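Local coordinates for protein glypican-1 (Homo sapiens, PDB 4YWT) that carries heparan sulfate chains at the cell surface, binds alpha-4(V) collagen through them and takes part in Schwann cell myelination, at residues C31-Q36 and G260-R265; E196-F201 and D332-K337; G202-E207 and L320-N325. The protein carries 3 engineered substitutions. All coordinates share one frame; numbering follows the deposited sequence.

Interaction 1 of 3, residues C31-Q36 and G260-R265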
loop_
_atom_site.group_PDB
_atom_site.type_symbol
_atom_site.label_atom_id
_atom_site.label_comp_id
_atom_site.label_asym_id
_atom_site.label_seq_id
_atom_site.Cartn_x
_atom_site.Cartn_y
_atom_site.Cartn_z
ATOM N N CYS A 31 -30.197 39.829 1.563
ATOM C CA CYS A 31 -29.391 38.676 1.959
ATOM C C CYS A 31 -30.160 37.364 1.853
ATOM O O CYS A 31 -29.812 36.384 2.512
ATOM C CB CYS A 31 -28.886 38.852 3.393
ATOM S SG CYS A 31 -27.664 40.159 3.615
ATOM N N GLY A 32 -31.197 37.350 1.021
ATOM C CA GLY A 32 -32.100 36.215 0.918
ATOM C C GLY A 32 -31.457 34.864 0.660
ATOM O O GLY A 32 -31.723 33.897 1.377
ATOM N N GLU A 33 -30.611 34.793 -0.362
ATOM C CA GLU A 33 -29.986 33.532 -0.746
ATOM C C GLU A 33 -28.986 33.058 0.304
ATOM O O GLU A 33 -28.918 31.868 0.616
ATOM C CB GLU A 33 -29.304 33.670 -2.107
ATOM C CG GLU A 33 -30.183 34.332 -3.156
ATOM C CD GLU A 33 -29.793 33.957 -4.571
ATOM O OE1 GLU A 33 -28.621 33.586 -4.789
ATOM O OE2 GLU A 33 -30.660 34.035 -5.467
ATOM N N VAL A 34 -28.217 33.994 0.849
ATOM C CA VAL A 34 -27.293 33.686 1.934
ATOM C C VAL A 34 -28.075 33.191 3.146
ATOM O O VAL A 34 -27.647 32.271 3.839
ATOM C CB VAL A 34 -26.440 34.912 2.317
ATOM C CG1 VAL A 34 -25.650 34.651 3.592
ATOM C CG2 VAL A 34 -25.514 35.282 1.172
ATOM N N ARG A 35 -29.235 33.797 3.380
ATOM C CA ARG A 35 -30.111 33.389 4.472
ATOM C C ARG A 35 -30.583 31.951 4.293
ATOM O O ARG A 35 -30.469 31.133 5.208
ATOM C CB ARG A 35 -31.317 34.325 4.573
ATOM N N GLN A 36 -31.108 31.649 3.109
ATOM C CA GLN A 36 -31.628 30.317 2.820
ATOM C C GLN A 36 -30.533 29.254 2.880
ATOM O O GLN A 36 -30.747 28.169 3.417
ATOM C CB GLN A 36 -32.308 30.290 1.448
ATOM C CG GLN A 36 -32.122 28.982 0.691
ATOM C CD GLN A 36 -32.909 28.935 -0.602
ATOM O OE1 GLN A 36 -33.750 29.794 -0.863
ATOM N NE2 GLN A 36 -32.636 27.926 -1.422
ATOM N N GLY A 260 -21.440 38.491 -1.013
ATOM C CA GLY A 260 -22.523 38.807 -1.924
ATOM C C GLY A 260 -22.601 38.019 -3.218
ATOM O O GLY A 260 -23.353 38.389 -4.121
ATOM N N VAL A 261 -21.838 36.936 -3.319
ATOM C CA VAL A 261 -21.881 36.097 -4.513
ATOM C C VAL A 261 -21.927 34.604 -4.173
ATOM O O VAL A 261 -20.978 33.869 -4.443
ATOM C CB VAL A 261 -20.673 36.379 -5.440
ATOM C CG1 VAL A 261 -20.918 37.631 -6.265
ATOM C CG2 VAL A 261 -19.388 36.519 -4.632
ATOM N N PRO A 262 -23.049 34.146 -3.592
ATOM C CA PRO A 262 -23.173 32.745 -3.173
ATOM C C PRO A 262 -23.209 31.776 -4.353
ATOM O O PRO A 262 -22.888 30.598 -4.190
ATOM C CB PRO A 262 -24.502 32.726 -2.413
ATOM C CG PRO A 262 -25.291 33.828 -3.023
ATOM C CD PRO A 262 -24.294 34.902 -3.360
ATOM N N GLY A 263 -23.599 32.271 -5.522
ATOM C CA GLY A 263 -23.640 31.454 -6.720
ATOM C C GLY A 263 -22.259 31.246 -7.311
ATOM O O GLY A 263 -22.051 30.349 -8.128
ATOM N N ALA A 264 -21.312 32.080 -6.895
ATOM C CA ALA A 264 -19.944 31.991 -7.389
ATOM C C ALA A 264 -19.228 30.777 -6.807
ATOM O O ALA A 264 -19.346 30.484 -5.616
ATOM C CB ALA A 264 -19.178 33.264 -7.068
ATOM N N ARG A 265 -18.482 30.078 -7.655
ATOM C CA ARG A 265 -17.725 28.912 -7.224
ATOM C C ARG A 265 -16.230 29.176 -7.375
ATOM O O ARG A 265 -15.818 29.943 -8.245
ATOM C CB ARG A 265 -18.150 27.675 -8.024
ATOM C CG ARG A 265 -19.411 27.016 -7.489
ATOM C CD ARG A 265 -19.163 26.424 -6.109
ATOM N NE ARG A 265 -20.394 26.005 -5.447
ATOM C CZ ARG A 265 -20.851 26.538 -4.318
ATOM N NH1 ARG A 265 -20.177 27.513 -3.723
ATOM N NH2 ARG A 265 -21.980 26.095 -3.782
#

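Interaction 2 of 3, residues E196-F201 and D332-K337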
loop_
_atom_site.group_PDB
_atom_site.type_symbol
_atom_site.label_atom_id
_atom_site.label_comp_id
_atom_site.label_asym_id
_atom_site.label_seq_id
_atom_site.Cartn_x
_atom_site.Cartn_y
_atom_site.Cartn_z
ATOM N N GLU A 196 27.631 -37.917 -0.748
ATOM C CA GLU A 196 26.786 -36.855 -1.270
ATOM C C GLU A 196 27.668 -35.815 -1.951
ATOM O O GLU A 196 28.865 -35.737 -1.680
ATOM C CB GLU A 196 25.954 -36.219 -0.158
ATOM N N ALA A 197 27.055 -35.026 -2.829
ATOM C CA ALA A 197 27.732 -34.283 -3.893
ATOM C C ALA A 197 28.316 -35.258 -4.915
ATOM O O ALA A 197 29.273 -34.946 -5.624
ATOM C CB ALA A 197 28.818 -33.356 -3.340
ATOM N N LEU A 198 27.724 -36.449 -4.967
ATOM C CA LEU A 198 27.614 -37.194 -6.211
ATOM C C LEU A 198 26.222 -36.829 -6.706
ATOM O O LEU A 198 25.782 -37.247 -7.778
ATOM C CB LEU A 198 27.795 -38.709 -6.022
ATOM C CG LEU A 198 26.727 -39.618 -5.396
ATOM C CD1 LEU A 198 25.688 -40.083 -6.410
ATOM C CD2 LEU A 198 27.392 -40.829 -4.758
ATOM N N ARG A 199 25.553 -36.020 -5.884
ATOM C CA ARG A 199 24.187 -35.560 -6.109
ATOM C C ARG A 199 23.205 -36.711 -6.296
ATOM O O ARG A 199 22.696 -36.928 -7.396
ATOM C CB ARG A 199 24.141 -34.610 -7.307
ATOM C CG ARG A 199 24.549 -33.188 -6.954
ATOM C CD ARG A 199 25.236 -32.487 -8.111
ATOM N NE ARG A 199 25.371 -31.053 -7.868
ATOM C CZ ARG A 199 25.618 -30.155 -8.815
ATOM N NH1 ARG A 199 25.766 -30.540 -10.075
ATOM N NH2 ARG A 199 25.722 -28.870 -8.502
ATOM N N PRO A 200 22.935 -37.457 -5.210
ATOM C CA PRO A 200 22.004 -38.588 -5.258
ATOM C C PRO A 200 20.575 -38.152 -5.566
ATOM O O PRO A 200 19.825 -38.918 -6.169
ATOM C CB PRO A 200 22.101 -39.183 -3.849
ATOM C CG PRO A 200 22.552 -38.054 -2.991
ATOM C CD PRO A 200 23.464 -37.235 -3.852
ATOM N N PHE A 201 20.206 -36.942 -5.156
ATOM C CA PHE A 201 18.861 -36.428 -5.403
ATOM C C PHE A 201 18.777 -35.652 -6.715
ATOM O O PHE A 201 17.726 -35.102 -7.052
ATOM C CB PHE A 201 18.403 -35.534 -4.251
ATOM C CG PHE A 201 18.165 -36.269 -2.963
ATOM C CD1 PHE A 201 17.170 -37.227 -2.867
ATOM C CD2 PHE A 201 18.920 -35.980 -1.838
ATOM C CE1 PHE A 201 16.945 -37.898 -1.678
ATOM C CE2 PHE A 201 18.699 -36.646 -0.646
ATOM C CZ PHE A 201 17.711 -37.606 -0.566
ATOM N N ASP A 332 21.407 -47.812 -7.217
ATOM C CA ASP A 332 22.543 -48.692 -7.477
ATOM C C ASP A 332 23.864 -47.929 -7.430
ATOM O O ASP A 332 24.792 -48.316 -6.719
ATOM C CB ASP A 332 22.396 -49.379 -8.837
ATOM C CG ASP A 332 21.161 -50.252 -8.924
ATOM O OD1 ASP A 332 20.709 -50.755 -7.874
ATOM O OD2 ASP A 332 20.644 -50.437 -10.045
ATOM N N THR A 333 23.931 -46.843 -8.193
ATOM C CA THR A 333 25.147 -46.045 -8.312
ATOM C C THR A 333 25.593 -45.469 -6.972
ATOM O O THR A 333 26.762 -45.588 -6.602
ATOM C CB THR A 333 24.959 -44.893 -9.317
ATOM O OG1 THR A 333 24.624 -45.428 -10.603
ATOM C CG2 THR A 333 26.234 -44.070 -9.433
ATOM N N LEU A 334 24.663 -44.845 -6.252
ATOM C CA LEU A 334 24.959 -44.285 -4.936
ATOM C C LEU A 334 25.512 -45.347 -4.000
ATOM O O LEU A 334 26.548 -45.141 -3.364
ATOM C CB LEU A 334 23.713 -43.653 -4.312
ATOM C CG LEU A 334 23.831 -43.328 -2.817
ATOM C CD1 LEU A 334 24.945 -42.322 -2.547
ATOM C CD2 LEU A 334 22.508 -42.832 -2.251
ATOM N N THR A 335 24.820 -46.478 -3.917
ATOM C CA THR A 335 25.257 -47.572 -3.060
ATOM C C THR A 335 26.687 -47.914 -2.646
ATOM O O THR A 335 26.935 -48.486 -1.585
ATOM C CB THR A 335 24.257 -48.747 -3.073
ATOM O OG1 THR A 335 22.950 -48.263 -2.736
ATOM C CG2 THR A 335 24.665 -49.811 -2.059
ATOM N N ALA A 336 27.619 -47.585 -3.534
ATOM C CA ALA A 336 29.043 -47.649 -3.254
ATOM C C ALA A 336 29.645 -47.641 -1.859
ATOM O O ALA A 336 29.723 -46.591 -1.221
ATOM C CB ALA A 336 29.777 -46.696 -4.181
ATOM N N LYS A 337 30.059 -48.811 -1.385
ATOM C CA LYS A 337 30.406 -48.976 0.022
ATOM C C LYS A 337 31.666 -48.215 0.419
ATOM O O LYS A 337 31.625 -47.406 1.345
ATOM C CB LYS A 337 30.578 -50.461 0.348
#

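Interaction 3 of 3, residues G202-E207 and L320-N325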
loop_
_atom_site.group_PDB
_atom_site.type_symbol
_atom_site.label_atom_id
_atom_site.label_comp_id
_atom_site.label_asym_id
_atom_site.label_seq_id
_atom_site.Cartn_x
_atom_site.Cartn_y
_atom_site.Cartn_z
ATOM N N GLY A 202 19.884 -35.598 -7.448
ATOM C CA GLY A 202 19.927 -34.874 -8.705
ATOM C C GLY A 202 20.096 -33.378 -8.512
ATOM O O GLY A 202 20.757 -32.934 -7.572
ATOM N N GLU A 203 19.497 -32.599 -9.407
ATOM C CA GLU A 203 19.623 -31.145 -9.368
ATOM C C GLU A 203 18.496 -30.504 -8.565
ATOM O O GLU A 203 18.513 -29.300 -8.307
ATOM C CB GLU A 203 19.634 -30.570 -10.787
ATOM C CG GLU A 203 20.058 -31.559 -11.861
ATOM C CD GLU A 203 20.045 -30.946 -13.249
ATOM O OE1 GLU A 203 21.012 -30.235 -13.597
ATOM O OE2 GLU A 203 19.065 -31.170 -13.991
ATOM N N ALA A 204 17.522 -31.320 -8.175
ATOM C CA ALA A 204 16.328 -30.836 -7.486
ATOM C C ALA A 204 16.598 -30.083 -6.170
ATOM O O ALA A 204 15.943 -29.074 -5.910
ATOM C CB ALA A 204 15.371 -32.000 -7.234
ATOM N N PRO A 205 17.540 -30.564 -5.330
ATOM C CA PRO A 205 17.812 -29.775 -4.119
ATOM C C PRO A 205 18.316 -28.358 -4.406
ATOM O O PRO A 205 17.948 -27.421 -3.692
ATOM C CB PRO A 205 18.893 -30.591 -3.406
ATOM C CG PRO A 205 18.659 -31.983 -3.856
ATOM C CD PRO A 205 18.231 -31.868 -5.289
ATOM N N ARG A 206 19.143 -28.208 -5.435
ATOM C CA ARG A 206 19.684 -26.901 -5.794
ATOM C C ARG A 206 18.601 -25.991 -6.372
ATOM O O ARG A 206 18.453 -24.839 -5.951
ATOM C CB ARG A 206 20.835 -27.056 -6.791
ATOM C CG ARG A 206 21.383 -25.738 -7.310
ATOM C CD ARG A 206 22.569 -25.956 -8.233
ATOM N NE ARG A 206 22.989 -24.717 -8.880
ATOM C CZ ARG A 206 23.012 -24.533 -10.196
ATOM N NH1 ARG A 206 22.643 -25.513 -11.011
ATOM N NH2 ARG A 206 23.405 -23.371 -10.699
ATOM N N GLU A 207 17.853 -26.517 -7.339
ATOM C CA GLU A 207 16.731 -25.799 -7.934
ATOM C C GLU A 207 15.772 -25.312 -6.856
ATOM O O GLU A 207 15.395 -24.134 -6.825
ATOM C CB GLU A 207 15.991 -26.691 -8.935
ATOM C CG GLU A 207 16.724 -26.903 -10.249
ATOM C CD GLU A 207 16.800 -25.640 -11.085
ATOM O OE1 GLU A 207 17.741 -25.518 -11.897
ATOM O OE2 GLU A 207 15.914 -24.772 -10.934
ATOM N N LEU A 320 10.440 -31.930 -4.846
ATOM C CA LEU A 320 10.657 -33.030 -3.906
ATOM C C LEU A 320 10.523 -34.383 -4.613
ATOM O O LEU A 320 11.391 -35.258 -4.492
ATOM C CB LEU A 320 9.678 -32.943 -2.733
ATOM C CG LEU A 320 9.818 -31.734 -1.806
ATOM C CD1 LEU A 320 8.812 -31.812 -0.667
ATOM C CD2 LEU A 320 11.238 -31.627 -1.266
ATOM N N ALA A 321 9.437 -34.535 -5.364
ATOM C CA ALA A 321 9.167 -35.755 -6.114
ATOM C C ALA A 321 10.272 -36.049 -7.124
ATOM O O ALA A 321 10.668 -37.205 -7.307
ATOM C CB ALA A 321 7.821 -35.655 -6.820
ATOM N N GLU A 322 10.769 -35.002 -7.779
ATOM C CA GLU A 322 11.851 -35.168 -8.744
ATOM C C GLU A 322 13.128 -35.641 -8.046
ATOM O O GLU A 322 13.858 -36.494 -8.568
ATOM C CB GLU A 322 12.103 -33.863 -9.501
ATOM C CG GLU A 322 13.161 -33.973 -10.589
ATOM C CD GLU A 322 13.060 -32.862 -11.616
ATOM O OE1 GLU A 322 11.932 -32.574 -12.072
ATOM O OE2 GLU A 322 14.106 -32.280 -11.972
ATOM N N ALA A 323 13.383 -35.095 -6.861
ATOM C CA ALA A 323 14.539 -35.497 -6.066
ATOM C C ALA A 323 14.449 -36.965 -5.660
ATOM O O ALA A 323 15.435 -37.705 -5.741
ATOM C CB ALA A 323 14.665 -34.621 -4.836
ATOM N N ILE A 324 13.262 -37.384 -5.228
ATOM C CA ILE A 324 13.061 -38.767 -4.808
ATOM C C ILE A 324 13.198 -39.737 -5.986
ATOM O O ILE A 324 13.867 -40.770 -5.870
ATOM C CB ILE A 324 11.690 -38.950 -4.130
ATOM C CG1 ILE A 324 11.679 -38.227 -2.781
ATOM C CG2 ILE A 324 11.381 -40.424 -3.928
ATOM C CD1 ILE A 324 10.375 -38.350 -2.026
ATOM N N ASN A 325 12.576 -39.398 -7.113
ATOM C CA ASN A 325 12.749 -40.173 -8.341
ATOM C C ASN A 325 14.227 -40.327 -8.696
ATOM O O ASN A 325 14.706 -41.435 -8.988
ATOM C CB ASN A 325 12.003 -39.518 -9.505
ATOM C CG ASN A 325 10.574 -40.009 -9.637
ATOM O OD1 ASN A 325 10.332 -41.135 -10.074
ATOM N ND2 ASN A 325 9.618 -39.165 -9.267
#

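Interaction 1 of 3, residues C31-Q36 and G260-R265
Pro262 presents the CG corner of its ring to two consecutive residues of a helix, Glu33 and Val34, and the segment that delivers it shows how a loop can be shaped to hold out a single apolar knuckle. Gly260 sets the course: with phi at 94° it is the C-prime residue of the Schellman motif that ends helix 255-258. Val261 follows with its side chain directed away from the 31-36 segment and opens a type I turn that runs to Ala264, closed by a 3.1 Å bond from Ala264 N to Val261 O. Pro262 is the second residue of that turn, and its ring bears nearly all of the contact on this side. Its CG lies 3.8 Å from Glu33 OE1 and 4.1 Å from Glu33 CB, the two side chains crossing at roughly a right angle. With chi1 of -48°, Glu33 holds CG anti to its carbonyl carbon, and the extended chain beyond carries the carboxylate past the ring, a touch of oxygen on carbon and not a polar bond. Val34 adds a looser apolar touch through CG2, 4.4 Å from Pro262 CG. Gly263 completes the corner of the turn, while Ala264 and Arg265 lead away from helix 32-39. The contact belongs to the disulfide-rich end of the elongated core: Cys31, the N-cap of helix 32-39, is bonded to Cys67, a residue on which Val34 also packs. Elsewhere around the loop, Pro262 also touches His257 of helix 255-258, Val261 and Ala264 touch Trp415 of strand 414-415, and Arg265 is hydrogen-bonded through its backbone to that same tryptophan.

Interaction 2 of 3, residues E196-F201 and D332-K337
Leu334 spreads its two methyl branches between two partners on the 196-201 loop: CD1 comes within 3.6 Å of Leu198 CD2, and CD2 lies 4.0 Å from Pro200 CB. Leu334 places CG opposite its backbone N, which sends the fork out from the helix toward the loop, and chi2 of 61° then sets the two methyls toward different partners. Leu198 adopts the less common alternative, with chi1 of 74° tucking CG between its own N and carbonyl carbon and chi2 of 85° presenting CD2. The two side chains cross at about a right angle, meeting methyl to methyl. Pro200 contributes the CB corner of its ring, and its backbone is the nearest to the helix, the CA atoms of Pro200 and Leu334 being 6.4 Å apart. In the all-helical architecture of the glypican core, this is a connection packed against a helix end: the loop leads from helix 158-177 toward helix 204-236, and Leu334 is borne by the short helix 331-334. Helix 316-328 touches both sides through Leu327, which meets Pro200 and Leu334, while Leu170 of helix 158-177 also meets Leu334. Next along the chain, the hydroxyl OG1 of Thr335 is hydrogen-bonded to both Arg331 O and His178 NE2.

Interaction 3 of 3, residues G202-E207 and L320-N325
Ala204 and Ala323 meet methyl to methyl, their CB atoms 3.6 Å apart, and between them account for most of the surface buried here. The backbones come correspondingly close: the CA atoms of Ala204 and Ala323 are separated by 5.2 Å, a close approach that these two small side chains allow. The CB of Ala204 does more than touch a methyl. It points toward helix 316-328 and settles on the main chain, 3.7 Å from Ala323 N and 4.4 Å from Glu322 C. Ala323, by contrast, offers its methyl from the flank of its helix, and that group also touches Trp166 of helix 158-177 and Phe201. Glu322 is the third contributor. Its CB lies 4.4 Å from the CB of Ala204, and with chi1 of -176° CG stands opposite the backbone N, leading the carboxylate along the border of the contact. There it comes into the neighbourhood of a like charge, Glu203, with 5.5 Å between Glu322 OE2 and Glu203 OE2; any repulsion at that distance is probably modest. The arrangement is a close helix-helix approach through alanines, joining the first turn of the long helix 204-236 to helix 316-328, which also packs on helices 70-129 and 137-152 through Leu320 and Ile324. Since both principal residues carry only a methyl group, the pair is held by apolar packing, with van der Waals contact and burial of the methyls, not by polar bonds: the fit depends on shape and proximity, and the two acidic groups beside it contribute no polar link across the pair.

How the interactions relate
Followed from the N terminus, the chain lays down 31-36, then 196-201 and 202-207, and later returns with 260-265 to close the loop of interaction 1, tying helix 32-39 to the loop between helices 255-258 and 268-278. The other two loops are still open, so interaction 1 crosses both. Residues 320-325 then close interaction 3, joining helix 204-236 to helix 316-328, and 332-337 close interaction 2 around it, joining the loop before helix 204-236 to helix 331-334. These last two form one neighbourhood, their centres about 14 Å apart, joined where Phe201 CD1 packs 3.4 Å from Ala323 O. Interaction 1 lies toward the molecule's opposite end, its centre about 91 Å from that of interaction 2.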